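Local coordinates for hypothetical protein BA_2335 (Bacillus anthracis, PDB 4H4N), which is of unknown function and folds as a small all-beta protein of the BA_2335-like family, at residues T49-P52 with N53-K56. Residues are numbered along the deposited sequence; the frame is centred on the assembly and turned at random.
Sequences TRYP and NYTK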
ATOM      1  N   THR A  49       2.630   9.864   1.445  1.00 15.36           N
ATOM      2  CA  THR A  49       2.823  11.031   2.276  1.00 16.47           C
ATOM      3  C   THR A  49       1.524  11.589   2.842  1.00 14.85           C
ATOM      4  O   THR A  49       1.557  12.413   3.754  1.00 17.53           O
ATOM      5  CB  THR A  49       3.551  12.130   1.479  1.00 18.24           C
ATOM      6  OG1 THR A  49       2.788  12.481   0.321  1.00 21.51           O
ATOM      7  CG2 THR A  49       4.920  11.635   1.041  1.00 20.15           C
ATOM      8  N   ARG A  50       0.387  11.149   2.305  1.00 12.70           N
ATOM      9  CA  ARG A  50      -0.918  11.591   2.771  1.00 12.02           C
ATOM     10  C   ARG A  50      -1.666  10.369   3.247  1.00 11.37           C
ATOM     11  O   ARG A  50      -1.810   9.388   2.529  1.00 11.77           O
ATOM     12  CB  ARG A  50      -1.678  12.293   1.644  1.00 12.89           C
ATOM     13  CG  ARG A  50      -0.940  13.540   1.127  1.00 14.75           C
ATOM     14  CD  ARG A  50      -1.715  14.347   0.115  1.00 15.98           C
ATOM     15  NE  ARG A  50      -2.920  14.908   0.690  1.00 16.01           N
ATOM     16  CZ  ARG A  50      -3.796  15.659   0.015  1.00 14.61           C
ATOM     17  NH1 ARG A  50      -3.602  15.921  -1.267  1.00 15.92           N
ATOM     18  NH2 ARG A  50      -4.881  16.123   0.611  1.00 14.71           N
ATOM     19  N   TYR A  51      -2.148  10.443   4.468  1.00 11.63           N
ATOM     20  CA  TYR A  51      -2.862   9.349   5.065  1.00 12.29           C
ATOM     21  C   TYR A  51      -3.542   9.877   6.309  1.00 13.03           C
ATOM     22  O   TYR A  51      -3.068  10.822   6.929  1.00 12.98           O
ATOM     23  CB  TYR A  51      -1.929   8.163   5.397  1.00 12.80           C
ATOM     24  CG  TYR A  51      -0.692   8.514   6.164  1.00 12.23           C
ATOM     25  CD1 TYR A  51      -0.702   8.600   7.557  1.00 12.97           C
ATOM     26  CD2 TYR A  51       0.519   8.713   5.509  1.00 12.51           C
ATOM     27  CE1 TYR A  51       0.445   8.906   8.259  1.00 13.44           C
ATOM     28  CE2 TYR A  51       1.679   9.028   6.214  1.00 13.18           C
ATOM     29  CZ  TYR A  51       1.631   9.102   7.594  1.00 13.46           C
ATOM     30  OH  TYR A  51       2.764   9.376   8.322  1.00 15.63           O
ATOM     31  N   PRO A  52      -4.644   9.246   6.705  1.00 14.16           N
ATOM     32  CA  PRO A  52      -5.317   9.671   7.914  1.00 14.73           C
ATOM     33  C   PRO A  52      -4.570   9.209   9.147  1.00 14.28           C
ATOM     34  O   PRO A  52      -3.708   8.335   9.074  1.00 14.52           O
ATOM     35  CB  PRO A  52      -6.652   8.921   7.836  1.00 16.04           C
ATOM     36  CG  PRO A  52      -6.348   7.706   7.072  1.00 15.94           C
ATOM     37  CD  PRO A  52      -5.347   8.121   6.055  1.00 14.72           C
ATOM     38  N   ASN A  53      -4.905   9.799  10.282  1.00 14.88           N
ATOM     39  CA  ASN A  53      -4.411   9.280  11.541  1.00 14.70           C
ATOM     40  C   ASN A  53      -4.828   7.814  11.594  1.00 13.66           C
ATOM     41  O   ASN A  53      -5.928   7.466  11.181  1.00 14.33           O
ATOM     42  CB  ASN A  53      -4.974  10.059  12.722  1.00 16.27           C
ATOM     43  CG  ASN A  53      -4.430  11.472  12.803  1.00 20.25           C
ATOM     44  OD1 ASN A  53      -3.377  11.781  12.245  1.00 24.28           O
ATOM     45  ND2 ASN A  53      -5.137  12.332  13.519  1.00 24.43           N
ATOM     46  N   TYR A  54      -3.928   6.954  12.049  1.00 12.30           N
ATOM     47  CA  TYR A  54      -4.156   5.509  12.021  1.00 11.40           C
ATOM     48  C   TYR A  54      -3.494   4.834  13.202  1.00 10.32           C
ATOM     49  O   TYR A  54      -2.592   5.375  13.822  1.00 11.77           O
ATOM     50  CB  TYR A  54      -3.617   4.898  10.698  1.00 11.40           C
ATOM     51  CG  TYR A  54      -2.110   4.852  10.607  1.00 11.69           C
ATOM     52  CD1 TYR A  54      -1.385   5.947  10.177  1.00 13.70           C
ATOM     53  CD2 TYR A  54      -1.411   3.719  10.986  1.00 12.00           C
ATOM     54  CE1 TYR A  54      -0.009   5.905  10.117  1.00 14.66           C
ATOM     55  CE2 TYR A  54      -0.030   3.666  10.924  1.00 13.70           C
ATOM     56  CZ  TYR A  54       0.667   4.756  10.498  1.00 14.58           C
ATOM     57  OH  TYR A  54       2.043   4.699  10.457  1.00 18.32           O
ATOM     58  N   THR A  55      -3.951   3.624  13.490  1.00  9.23           N
ATOM     59  CA  THR A  55      -3.379   2.797  14.526  1.00  9.45           C
ATOM     60  C   THR A  55      -2.363   1.797  13.961  1.00  8.97           C
ATOM     61  O   THR A  55      -1.273   1.642  14.520  1.00 10.27           O
ATOM     62  CB  THR A  55      -4.496   2.108  15.312  1.00  9.94           C
ATOM     63  OG1 THR A  55      -5.351   3.117  15.890  1.00 11.35           O
ATOM     64  CG2 THR A  55      -3.945   1.228  16.377  1.00 11.31           C
ATOM     65  N   LYS A  56      -2.731   1.115  12.884  1.00  9.01           N
ATOM     66  CA  LYS A  56      -1.773   0.256  12.188  1.00  9.33           C
ATOM     67  C   LYS A  56      -2.177   0.200  10.725  1.00  8.39           C
ATOM     68  O   LYS A  56      -3.259   0.649  10.352  1.00  8.99           O
ATOM     69  CB  LYS A  56      -1.718  -1.169  12.740  1.00 10.94           C
ATOM     70  CG  LYS A  56      -2.949  -1.976  12.454  1.00 12.82           C
ATOM     71  CD  LYS A  56      -2.681  -3.469  12.587  1.00 14.37           C
ATOM     72  CE  LYS A  56      -3.908  -4.279  12.221  1.00 15.39           C
ATOM     73  NZ  LYS A  56      -3.598  -5.744  12.277  1.00 15.19           N
TER
HETATM   74  O   HOH W   1       3.294   7.241  10.184  1.00 22.65           O
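The phenol oxygens of Tyr51 and Tyr54 are joined through one water, which sits 2.8 Å from Tyr54 OH and donates a hydrogen bond to Tyr51 OH at 2.9 Å. Tyr51 OH also bonds to the backbone carbonyl of Lys7, so two partners hold this end of the ring, one of them in the chain's N-terminal segment. The water lies at the edge of the Tyr54 ring, in its plane.

Further from the hydroxyls, the edge of the Tyr54 ring comes obliquely against the Tyr51 ring. Tyr51 CE1 meets Tyr54 CE1 at 3.6 Å, and Tyr51 CD1 approaches Tyr54 CD1 at 3.8 Å. The centroids are 5.6 Å apart and the planes are inclined at 75°. In both tyrosines CG stands between the backbone N and the carbonyl carbon (chi1 50° in Tyr51, 72° in Tyr54); these torsions, with the course of the chain through Pro52 and Asn53, let the two rings run in roughly the same direction and bring both hydroxyls to one water.

Pro52 O approaches the edge of the Tyr54 ring, 3.5 Å from CD1 in the ring plane. The same oxygen is 3.3 Å from Tyr54 N, but the angle is too poor for a hydrogen bond. Ile9 of strand 9-13 touches both tyrosine side chains, and Phe23 packs edge-to-face with Tyr54.

The whole is a surface aromatic pair with a water bridge, in the loop that carries the chain from the two-stranded sheet to strand 56-63 of the three-stranded antiparallel sheet, which it enters through a classic beta bulge where Thr55 and Lys56 both face Phe24.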